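Side-chain contacts in VAO-type flavoprotein oxidase VAO615 (Myceliophthora thermophila, PDB 6F72), which probably acts as an oxidoreductase whose bicovalently bound FAD, once reduced, reacts rapidly with molecular oxygen, although no substrate has been identified: residues M473-P478 with L517-H522; S415-R420 with D451-A456; P443-F448 with R496-T501. One frame throughout, in Å; residues are numbered along the deposited sequence.

Overall arrangement
The three contacts lie around one antiparallel sheet; contact 1 reaches the flavin. There, strand 472-480 meets the loop that carries Asn518 and Glu519 to the FAD. Contact 2 joins segments at the ends of the two strands flanking 472-480 and has its centre about 11 Å from that of contact 1; between these two, Leu475 CD2 packs on Ile417 CG1 and Ser415 OG probably bonds Glu519 O. The side chain of Phe453 in contact 2 is about 9 Å from the FAD. Contact 3 packs a loop against helix 488-508. Its centre is about 12 Å from that of contact 1, where Asn521 touches Ala498 and Ala499, and about 20 Å from that of contact 2.

Contact 1 (M473-P478 with L517-H522); sequences MLLCAP and LNEANH. With FAD (flavin-adenine dinucleotide), chain E.
Leu475 is the first residue along 473-478 to touch the other segment, just past the classic beta bulge in which Met473 and Leu474 both face Ile418. With its CG anti to the backbone N (chi1 179°), the side chain extends toward the loop and brings one methyl end-on to a carboxylate oxygen of Glu519. Leu475 CD1 stands 3.2 Å from Glu519 OE1, a tight carbon-oxygen approach. His237 and Tyr516 also pack against this leucine. Cys476 turns away to form the disulfide with Cys450, and Ala477 comes back to the side of Leu475. Ala477 CB sits 3.9 Å from the same Glu519 OE1, which thus rests on two aliphatic groups of the strand. From Ala477 CA to Glu519 CA, the closest pair of CA atoms, is 7.1 Å.

The glutamate spans this gap. Buried and extended beyond CG, it turns one carboxylate oxygen to the strand while the other stands over the isoalloxazine face, Glu519 OE2 being 3.6 Å from FAD C10. Its neighbour handles the ribityl chain: FAD O4' donates a hydrogen bond to Asn518 OD1 at 2.9 Å, and Asn518 ND2 is bonded to Gly230 O and Tyr516 OH, which fixes the rotation of the amide. Asn518 and Glu519 line the pocket of the bicovalently bound FAD, with Leu475 and Ala477 as second shell, in keeping with the berberine-bridge-enzyme-like branch of the VAO family.

Contact 2 (S415-R420 with D451-A456); sequences SRIIPR and DSFSVA
The segments 415-420 and 451-456 continue next-but-one strands: Ile417 and Phe453 meet over Leu475 of the middle strand, and Arg420 and Ser454 meet just past the ends of the two outer ones. Strands 412-419 and 448-452 run parallel because each pairs antiparallel with 472-480 between them. The backbones stay well apart: Ile417 CA is 9.5 Å from Asp451 CA, and Arg420 CA is 8.9 Å from Ser454 CA.

Phe453 starts out pointing away from 415-420, but chi1 of 59° swings the ring back, and its far corner approaches the isoleucine. Ile417 CG2 lies 4.3 Å from Phe453 CZ, at the ring edge and close to its plane, a loose apolar touch. Leu475 packs on both residues, so the three make one apolar row across the sheet.

Farther along, Pro419 occupies the N-cap position, right before helix 420-424, which Arg420 opens. The arginine side chain is extended and then bends at chi3 (-134°), carrying the guanidinium to Ser454. The serine hydroxyl sits at the guanidinium edge, in plane, with Arg420 NH1 3.7 Å from Ser454 OG, too far for a hydrogen bond; the hydroxyl has its hydrogen bond outside the two segments. The arginine's stronger partner is Asp335, whose OD1 forms a salt bridge with Arg420 NH2.

This is packing at the ends of next-but-one strands, in the large sheet beside the flavin of VAO-type folds.

Contact 3 (P443-F448 with R496-T501); sequences PAFSPF and RYAAET
On the helix, Tyr497 makes the larger part of this contact by turning the CD2-CE2 side of its ring toward Phe445. The two rings form an offset edge-to-face pair, with centroids 5.4 Å apart and planes inclined at 63°; the tyrosine offers the edge. One corner of the phenylalanine is shared between two tyrosine carbons, since Phe445 CE1 lies 3.6 Å from both Tyr497 CD2 and Tyr497 CE2. Phe445 CZ follows at 3.9 Å from Tyr497 CD2, close to the tyrosine plane. The side chains come from opposite directions and slide past each other, the CE1-CZ end of the phenylalanine running along the CD2-CE2 edge of the tyrosine. Chi1 of 169° puts Tyr497 CG anti to the backbone N, which carries the ring off the helix toward the loop 443-448. Val442 and Leu502 pack on it as well.

This is helix-on-sheet packing in which a loop residue fills the joint: helix 488-508 lies against the sheet containing 412-419 and 472-480, and Phe445 comes in from the loop between helix 426-439 and strand 448-452. Phe412 and Asn414 of the edge strand touch the phenylalanine from the sheet, and Leu502 and Arg494 touch it from the helix.

One residue on, Ala498 presents its methyl to the outer end of the same ring. Ala498 CB stands 4.0 Å from Phe445 CZ and 4.1 Å from Phe445 CE2, approaching obliquely, and Asn414 and Asn521 pack on this alanine too. Ala498 also begins a wider, pi-type turn of the helix (498-501).

Contact 1 (M473-P478 with L517-H522)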
loop_
_atom_site.group_PDB
_atom_site.type_symbol
_atom_site.label_atom_id
_atom_site.label_comp_id
_atom_site.label_asym_id
_atom_site.label_seq_id
_atom_site.Cartn_x
_atom_site.Cartn_y
_atom_site.Cartn_z
ATOM N N MET A 473 -9.890 12.350 9.203
ATOM C CA MET A 473 -10.787 12.704 8.109
ATOM C C MET A 473 -10.069 12.657 6.737
ATOM O O MET A 473 -10.683 12.306 5.721
ATOM C CB MET A 473 -11.415 14.078 8.362
ATOM C CG MET A 473 -12.669 14.340 7.549
ATOM S SD MET A 473 -13.519 15.922 7.760
ATOM C CE MET A 473 -12.435 17.027 6.880
ATOM N N LEU A 474 -8.781 13.021 6.722
ATOM C CA LEU A 474 -7.971 13.037 5.506
ATOM C C LEU A 474 -6.767 12.096 5.600
ATOM O O LEU A 474 -6.158 11.946 6.665
ATOM C CB LEU A 474 -7.474 14.461 5.195
ATOM C CG LEU A 474 -8.404 15.680 5.238
ATOM C CD1 LEU A 474 -7.594 16.936 4.954
ATOM C CD2 LEU A 474 -9.572 15.575 4.268
ATOM N N LEU A 475 -6.448 11.454 4.486
ATOM C CA LEU A 475 -5.177 10.765 4.339
ATOM C C LEU A 475 -4.575 11.372 3.103
ATOM O O LEU A 475 -5.030 11.094 1.987
ATOM C CB LEU A 475 -5.325 9.241 4.188
ATOM C CG LEU A 475 -4.106 8.291 3.994
ATOM C CD1 LEU A 475 -3.462 8.391 2.617
ATOM C CD2 LEU A 475 -3.023 8.451 5.048
ATOM N N CYS A 476 -3.589 12.232 3.322
ATOM C CA CYS A 476 -2.879 12.885 2.215
ATOM C C CYS A 476 -1.510 12.270 2.019
ATOM O O CYS A 476 -0.778 12.028 2.989
ATOM C CB CYS A 476 -2.776 14.388 2.440
ATOM S SG CYS A 476 -4.403 15.163 2.384
ATOM N N ALA A 477 -1.179 12.027 0.754
ATOM C CA ALA A 477 0.078 11.403 0.402
ATOM C C ALA A 477 0.966 12.278 -0.524
ATOM O O ALA A 477 1.006 12.044 -1.752
ATOM C CB ALA A 477 -0.174 10.032 -0.214
ATOM N N PRO A 478 1.693 13.267 0.047
ATOM C CA PRO A 478 2.741 13.924 -0.762
ATOM C C PRO A 478 3.784 12.918 -1.243
ATOM O O PRO A 478 4.447 12.269 -0.427
ATOM C CB PRO A 478 3.344 14.937 0.210
ATOM C CG PRO A 478 2.191 15.306 1.068
ATOM C CD PRO A 478 1.495 13.988 1.317
ATOM N N LEU A 517 1.330 3.584 7.885
ATOM C CA LEU A 517 2.529 2.719 7.787
ATOM C C LEU A 517 2.801 2.222 6.360
ATOM O O LEU A 517 3.939 1.835 6.026
ATOM C CB LEU A 517 2.456 1.544 8.780
ATOM C CG LEU A 517 1.461 0.395 8.558
ATOM C CD1 LEU A 517 1.992 -0.621 7.534
ATOM C CD2 LEU A 517 1.079 -0.304 9.866
ATOM N N ASN A 518 1.741 2.203 5.548
ATOM C CA ASN A 518 1.826 1.746 4.158
ATOM C C ASN A 518 2.407 2.796 3.223
ATOM O O ASN A 518 2.969 2.449 2.193
ATOM C CB ASN A 518 0.461 1.281 3.634
ATOM C CG ASN A 518 0.208 -0.220 3.864
ATOM O OD1 ASN A 518 1.130 -1.041 3.824
ATOM N ND2 ASN A 518 -1.049 -0.574 4.093
ATOM N N GLU A 519 2.279 4.075 3.583
ATOM C CA GLU A 519 2.711 5.169 2.708
ATOM C C GLU A 519 3.612 6.112 3.487
ATOM O O GLU A 519 3.177 7.154 3.965
ATOM C CB GLU A 519 1.490 5.884 2.112
ATOM C CG GLU A 519 0.546 4.941 1.368
ATOM C CD GLU A 519 -0.568 5.660 0.636
ATOM O OE1 GLU A 519 -1.188 6.584 1.208
ATOM O OE2 GLU A 519 -0.828 5.289 -0.528
ATOM N N ALA A 520 4.853 5.685 3.670
ATOM C CA ALA A 520 5.873 6.463 4.369
ATOM C C ALA A 520 7.242 6.224 3.729
ATOM O O ALA A 520 7.379 5.368 2.850
ATOM C CB ALA A 520 5.913 6.081 5.829
ATOM N N ASN A 521 8.236 6.996 4.174
ATOM C CA ASN A 521 9.611 6.796 3.789
ATOM C C ASN A 521 10.296 5.833 4.750
ATOM O O ASN A 521 10.106 5.935 5.951
ATOM C CB ASN A 521 10.339 8.146 3.786
ATOM C CG ASN A 521 11.703 8.061 3.133
ATOM O OD1 ASN A 521 12.669 7.600 3.742
ATOM N ND2 ASN A 521 11.787 8.507 1.894
ATOM N N HIS A 522 11.108 4.917 4.211
ATOM C CA HIS A 522 11.881 3.942 5.009
ATOM C C HIS A 522 12.926 4.519 5.972
ATOM O O HIS A 522 13.395 3.808 6.870
ATOM C CB HIS A 522 12.592 2.961 4.082
ATOM C CG HIS A 522 13.693 3.585 3.281
ATOM N ND1 HIS A 522 14.951 3.026 3.182
ATOM C CD2 HIS A 522 13.723 4.722 2.540
ATOM C CE1 HIS A 522 15.702 3.783 2.399
ATOM N NE2 HIS A 522 14.979 4.814 1.997
HETATM P PA FAD E . 4.068 -5.940 -1.295
HETATM O O1A FAD E . 5.222 -4.982 -1.444
HETATM O O2A FAD E . 4.177 -7.237 -2.045
HETATM O O5B FAD E . 3.855 -6.227 0.272
HETATM C C5B FAD E . 3.909 -5.186 1.247
HETATM C C4B FAD E . 4.293 -5.726 2.620
HETATM O O4B FAD E . 3.368 -6.744 3.011
HETATM C C3B FAD E . 5.669 -6.360 2.687
HETATM O O3B FAD E . 6.201 -6.058 3.983
HETATM C C2B FAD E . 5.413 -7.854 2.581
HETATM O O2B FAD E . 6.406 -8.616 3.272
HETATM C C1B FAD E . 4.047 -7.992 3.231
HETATM N N9A FAD E . 3.197 -9.067 2.666
HETATM C C8A FAD E . 2.514 -9.001 1.503
HETATM N N7A FAD E . 1.801 -10.138 1.301
HETATM C C5A FAD E . 2.023 -10.942 2.353
HETATM C C6A FAD E . 1.576 -12.290 2.770
HETATM N N6A FAD E . 0.743 -12.995 1.972
HETATM N N1A FAD E . 2.037 -12.783 3.942
HETATM C C2A FAD E . 2.877 -12.085 4.739
HETATM N N3A FAD E . 3.319 -10.843 4.422
HETATM C C4A FAD E . 2.935 -10.232 3.263
HETATM N N1 FAD E . -2.779 1.992 -0.003
HETATM C C2 FAD E . -3.993 2.444 0.403
HETATM O O2 FAD E . -4.323 2.301 1.604
HETATM N N3 FAD E . -4.851 3.043 -0.451
HETATM C C4 FAD E . -4.582 3.253 -1.750
HETATM O O4 FAD E . -5.408 3.816 -2.503
HETATM C C4X FAD E . -3.280 2.777 -2.268
HETATM N N5 FAD E . -2.934 2.933 -3.564
HETATM C C5X FAD E . -1.731 2.499 -4.038
HETATM C C6 FAD E . -1.391 2.669 -5.398
HETATM C C7 FAD E . -0.139 2.205 -5.860
HETATM C C7M FAD E . 0.210 2.406 -7.324
HETATM C C8 FAD E . 0.818 1.522 -4.916
HETATM C C8M FAD E . 2.142 0.901 -5.336
HETATM C C9 FAD E . 0.460 1.363 -3.581
HETATM C C9A FAD E . -0.770 1.823 -3.102
HETATM N N10 FAD E . -1.126 1.635 -1.745
HETATM C C10 FAD E . -2.372 2.119 -1.292
HETATM C "C1'" FAD E . -0.176 1.025 -0.818
HETATM C "C2'" FAD E . -0.410 -0.385 -0.364
HETATM O "O2'" FAD E . -1.486 -0.366 0.570
HETATM C "C3'" FAD E . 0.888 -0.807 0.315
HETATM O "O3'" FAD E . 2.029 -0.506 -0.517
HETATM C "C4'" FAD E . 0.873 -2.287 0.666
HETATM O "O4'" FAD E . 1.989 -2.587 1.505
HETATM C "C5'" FAD E . 0.844 -3.165 -0.587
HETATM O "O5'" FAD E . 0.933 -4.542 -0.253
HETATM P P FAD E . 1.236 -5.617 -1.408
HETATM O O1P FAD E . 0.316 -5.353 -2.565
HETATM O O2P FAD E . 1.274 -6.956 -0.708
HETATM O O3P FAD E . 2.741 -5.213 -1.833
#

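Contact 2 (S415-R420 with D451-A456)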
loop_
_atom_site.group_PDB
_atom_site.type_symbol
_atom_site.label_atom_id
_atom_site.label_comp_id
_atom_site.label_asym_id
_atom_site.label_seq_id
_atom_site.Cartn_x
_atom_site.Cartn_y
_atom_site.Cartn_z
ATOM N N SER A 415 2.941 10.372 4.114
ATOM C CA SER A 415 1.533 10.480 4.446
ATOM C C SER A 415 1.265 11.112 5.796
ATOM O O SER A 415 2.070 11.045 6.742
ATOM C CB SER A 415 0.841 9.099 4.413
ATOM O OG SER A 415 1.431 8.233 5.369
ATOM N N ARG A 416 0.092 11.705 5.882
ATOM C CA ARG A 416 -0.446 12.055 7.166
ATOM C C ARG A 416 -1.915 11.683 7.173
ATOM O O ARG A 416 -2.631 11.954 6.199
ATOM C CB ARG A 416 -0.209 13.549 7.444
ATOM C CG ARG A 416 -0.307 13.928 8.913
ATOM C CD ARG A 416 0.866 13.426 9.746
ATOM N NE ARG A 416 0.696 13.893 11.108
ATOM C CZ ARG A 416 1.283 13.392 12.192
ATOM N NH1 ARG A 416 2.108 12.355 12.111
ATOM N NH2 ARG A 416 1.014 13.946 13.381
ATOM N N ILE A 417 -2.331 10.983 8.230
ATOM C CA ILE A 417 -3.737 10.850 8.565
ATOM C C ILE A 417 -4.044 12.096 9.389
ATOM O O ILE A 417 -3.431 12.323 10.434
ATOM C CB ILE A 417 -4.040 9.569 9.367
ATOM C CG1 ILE A 417 -3.798 8.336 8.490
ATOM C CG2 ILE A 417 -5.485 9.560 9.844
ATOM C CD1 ILE A 417 -3.189 7.168 9.223
ATOM N N ILE A 418 -4.963 12.902 8.867
ATOM C CA ILE A 418 -5.294 14.218 9.426
ATOM C C ILE A 418 -6.642 14.156 10.180
ATOM O O ILE A 418 -7.682 13.930 9.554
ATOM C CB ILE A 418 -5.299 15.314 8.323
ATOM C CG1 ILE A 418 -3.942 15.340 7.576
ATOM C CG2 ILE A 418 -5.629 16.684 8.911
ATOM C CD1 ILE A 418 -3.869 16.255 6.364
ATOM N N PRO A 419 -6.619 14.344 11.521
ATOM C CA PRO A 419 -7.850 14.370 12.352
ATOM C C PRO A 419 -8.898 15.368 11.865
ATOM O O PRO A 419 -8.550 16.470 11.440
ATOM C CB PRO A 419 -7.350 14.800 13.738
ATOM C CG PRO A 419 -5.901 14.485 13.761
ATOM C CD PRO A 419 -5.395 14.376 12.344
ATOM N N ARG A 420 -10.164 14.969 11.919
ATOM C CA ARG A 420 -11.311 15.863 11.674
ATOM C C ARG A 420 -11.302 17.159 12.500
ATOM O O ARG A 420 -11.667 18.227 11.984
ATOM C CB ARG A 420 -12.613 15.119 11.942
ATOM C CG ARG A 420 -13.848 15.781 11.357
ATOM C CD ARG A 420 -15.107 15.169 11.944
ATOM N NE ARG A 420 -16.095 14.883 10.903
ATOM C CZ ARG A 420 -16.365 13.677 10.413
ATOM N NH1 ARG A 420 -15.739 12.599 10.860
ATOM N NH2 ARG A 420 -17.270 13.545 9.456
ATOM N N ASP A 451 -7.142 11.377 0.205
ATOM C CA ASP A 451 -8.421 10.734 0.338
ATOM C C ASP A 451 -9.119 11.226 1.588
ATOM O O ASP A 451 -8.465 11.624 2.552
ATOM C CB ASP A 451 -8.271 9.231 0.376
ATOM C CG ASP A 451 -9.028 8.571 -0.736
ATOM O OD1 ASP A 451 -8.417 8.454 -1.832
ATOM O OD2 ASP A 451 -10.222 8.202 -0.511
ATOM N N SER A 452 -10.447 11.184 1.548
ATOM C CA SER A 452 -11.281 11.604 2.664
ATOM C C SER A 452 -12.247 10.492 3.044
ATOM O O SER A 452 -12.751 9.761 2.177
ATOM C CB SER A 452 -12.020 12.894 2.325
ATOM O OG SER A 452 -12.776 12.754 1.138
ATOM N N PHE A 453 -12.494 10.373 4.346
ATOM C CA PHE A 453 -13.222 9.232 4.912
ATOM C C PHE A 453 -13.723 9.524 6.321
ATOM O O PHE A 453 -13.128 10.330 7.044
ATOM C CB PHE A 453 -12.307 7.988 4.963
ATOM C CG PHE A 453 -11.060 8.191 5.775
ATOM C CD1 PHE A 453 -11.054 7.946 7.152
ATOM C CD2 PHE A 453 -9.899 8.658 5.177
ATOM C CE1 PHE A 453 -9.916 8.160 7.912
ATOM C CE2 PHE A 453 -8.753 8.865 5.927
ATOM C CZ PHE A 453 -8.756 8.619 7.295
ATOM N N SER A 454 -14.806 8.846 6.700
ATOM C CA SER A 454 -15.227 8.731 8.090
ATOM C C SER A 454 -15.353 7.235 8.410
ATOM O O SER A 454 -16.171 6.543 7.815
ATOM C CB SER A 454 -16.545 9.471 8.320
ATOM O OG SER A 454 -16.952 9.345 9.666
ATOM N N VAL A 455 -14.516 6.739 9.320
ATOM C CA VAL A 455 -14.456 5.299 9.634
ATOM C C VAL A 455 -14.684 4.994 11.134
ATOM O O VAL A 455 -14.294 3.926 11.634
ATOM C CB VAL A 455 -13.148 4.631 9.128
ATOM C CG1 VAL A 455 -13.039 4.671 7.600
ATOM C CG2 VAL A 455 -11.916 5.232 9.790
ATOM N N ALA A 456 -15.293 5.940 11.847
ATOM C CA ALA A 456 -15.641 5.736 13.244
ATOM C C ALA A 456 -17.058 5.166 13.347
ATOM O O ALA A 456 -17.894 5.390 12.461
ATOM C CB ALA A 456 -15.521 7.042 14.020
#

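Contact 3 (P443-F448 with R496-T501)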
loop_
_atom_site.group_PDB
_atom_site.type_symbol
_atom_site.label_atom_id
_atom_site.label_comp_id
_atom_site.label_asym_id
_atom_site.label_seq_id
_atom_site.Cartn_x
_atom_site.Cartn_y
_atom_site.Cartn_z
ATOM N N PRO A 443 8.385 21.098 -6.274
ATOM C CA PRO A 443 7.873 20.597 -7.576
ATOM C C PRO A 443 7.893 19.068 -7.774
ATOM O O PRO A 443 7.045 18.528 -8.515
ATOM C CB PRO A 443 8.764 21.312 -8.607
ATOM C CG PRO A 443 9.367 22.454 -7.866
ATOM C CD PRO A 443 9.574 21.944 -6.473
ATOM N N ALA A 444 8.825 18.375 -7.120
ATOM C CA ALA A 444 8.832 16.903 -7.147
ATOM C C ALA A 444 7.692 16.234 -6.324
ATOM O O ALA A 444 7.387 15.055 -6.512
ATOM C CB ALA A 444 10.192 16.384 -6.707
ATOM N N PHE A 445 7.063 17.000 -5.432
ATOM C CA PHE A 445 6.051 16.475 -4.516
ATOM C C PHE A 445 4.664 17.096 -4.718
ATOM O O PHE A 445 3.728 16.813 -3.945
ATOM C CB PHE A 445 6.521 16.655 -3.072
ATOM C CG PHE A 445 7.697 15.788 -2.696
ATOM C CD1 PHE A 445 9.004 16.156 -3.036
ATOM C CD2 PHE A 445 7.504 14.616 -1.976
ATOM C CE1 PHE A 445 10.087 15.357 -2.679
ATOM C CE2 PHE A 445 8.586 13.819 -1.602
ATOM C CZ PHE A 445 9.878 14.185 -1.960
ATOM N N SER A 446 4.530 17.900 -5.775
ATOM C CA SER A 446 3.284 18.592 -6.122
ATOM C C SER A 446 2.884 18.254 -7.571
ATOM O O SER A 446 3.768 18.146 -8.404
ATOM C CB SER A 446 3.461 20.100 -5.935
ATOM O OG SER A 446 2.339 20.840 -6.396
ATOM N N PRO A 447 1.598 18.026 -7.886
ATOM C CA PRO A 447 0.496 17.901 -6.908
ATOM C C PRO A 447 0.608 16.623 -6.085
ATOM O O PRO A 447 1.528 15.822 -6.298
ATOM C CB PRO A 447 -0.762 17.851 -7.789
ATOM C CG PRO A 447 -0.281 17.414 -9.139
ATOM C CD PRO A 447 1.113 17.943 -9.278
ATOM N N PHE A 448 -0.302 16.459 -5.125
ATOM C CA PHE A 448 -0.384 15.225 -4.349
ATOM C C PHE A 448 -1.831 14.853 -4.077
ATOM O O PHE A 448 -2.724 15.713 -4.098
ATOM C CB PHE A 448 0.426 15.318 -3.047
ATOM C CG PHE A 448 -0.056 16.387 -2.097
ATOM C CD1 PHE A 448 0.438 17.697 -2.184
ATOM C CD2 PHE A 448 -0.986 16.090 -1.104
ATOM C CE1 PHE A 448 -0.004 18.687 -1.310
ATOM C CE2 PHE A 448 -1.434 17.075 -0.225
ATOM C CZ PHE A 448 -0.937 18.379 -0.329
ATOM N N ARG A 496 16.345 11.407 1.492
ATOM C CA ARG A 496 16.583 12.012 2.810
ATOM C C ARG A 496 15.732 13.258 3.064
ATOM O O ARG A 496 15.242 13.458 4.195
ATOM C CB ARG A 496 18.065 12.293 3.072
ATOM C CG ARG A 496 18.929 11.032 3.159
ATOM C CD ARG A 496 20.397 11.363 3.402
ATOM N NE ARG A 496 20.887 12.431 2.513
ATOM C CZ ARG A 496 21.472 12.256 1.320
ATOM N NH1 ARG A 496 21.692 11.045 0.823
ATOM N NH2 ARG A 496 21.845 13.315 0.626
ATOM N N TYR A 497 15.538 14.077 2.027
ATOM C CA TYR A 497 14.581 15.184 2.091
ATOM C C TYR A 497 13.190 14.709 2.541
ATOM O O TYR A 497 12.593 15.315 3.442
ATOM C CB TYR A 497 14.473 15.948 0.764
ATOM C CG TYR A 497 13.303 16.914 0.747
ATOM C CD1 TYR A 497 13.371 18.150 1.417
ATOM C CD2 TYR A 497 12.116 16.582 0.084
ATOM C CE1 TYR A 497 12.277 19.020 1.422
ATOM C CE2 TYR A 497 11.031 17.441 0.066
ATOM C CZ TYR A 497 11.100 18.641 0.746
ATOM O OH TYR A 497 10.002 19.471 0.720
ATOM N N ALA A 498 12.675 13.639 1.926
ATOM C CA ALA A 498 11.327 13.190 2.255
ATOM C C ALA A 498 11.219 12.773 3.737
ATOM O O ALA A 498 10.335 13.244 4.442
ATOM C CB ALA A 498 10.873 12.073 1.328
ATOM N N ALA A 499 12.167 11.944 4.182
ATOM C CA ALA A 499 12.204 11.384 5.530
ATOM C C ALA A 499 12.436 12.410 6.636
ATOM O O ALA A 499 11.758 12.359 7.659
ATOM C CB ALA A 499 13.259 10.293 5.617
ATOM N N GLU A 500 13.387 13.319 6.445
ATOM C CA GLU A 500 13.853 14.141 7.550
ATOM C C GLU A 500 13.461 15.616 7.485
ATOM O O GLU A 500 13.636 16.341 8.466
ATOM C CB GLU A 500 15.346 13.911 7.830
ATOM C CG GLU A 500 16.322 14.479 6.820
ATOM C CD GLU A 500 17.553 13.604 6.651
ATOM O OE1 GLU A 500 17.557 12.457 7.135
ATOM O OE2 GLU A 500 18.520 14.058 6.032
ATOM N N THR A 501 12.870 16.024 6.364
ATOM C CA THR A 501 12.394 17.386 6.184
ATOM C C THR A 501 10.912 17.420 5.881
ATOM O O THR A 501 10.156 18.042 6.631
ATOM C CB THR A 501 13.221 18.174 5.120
ATOM O OG1 THR A 501 14.588 18.200 5.521
ATOM C CG2 THR A 501 12.740 19.616 4.973
#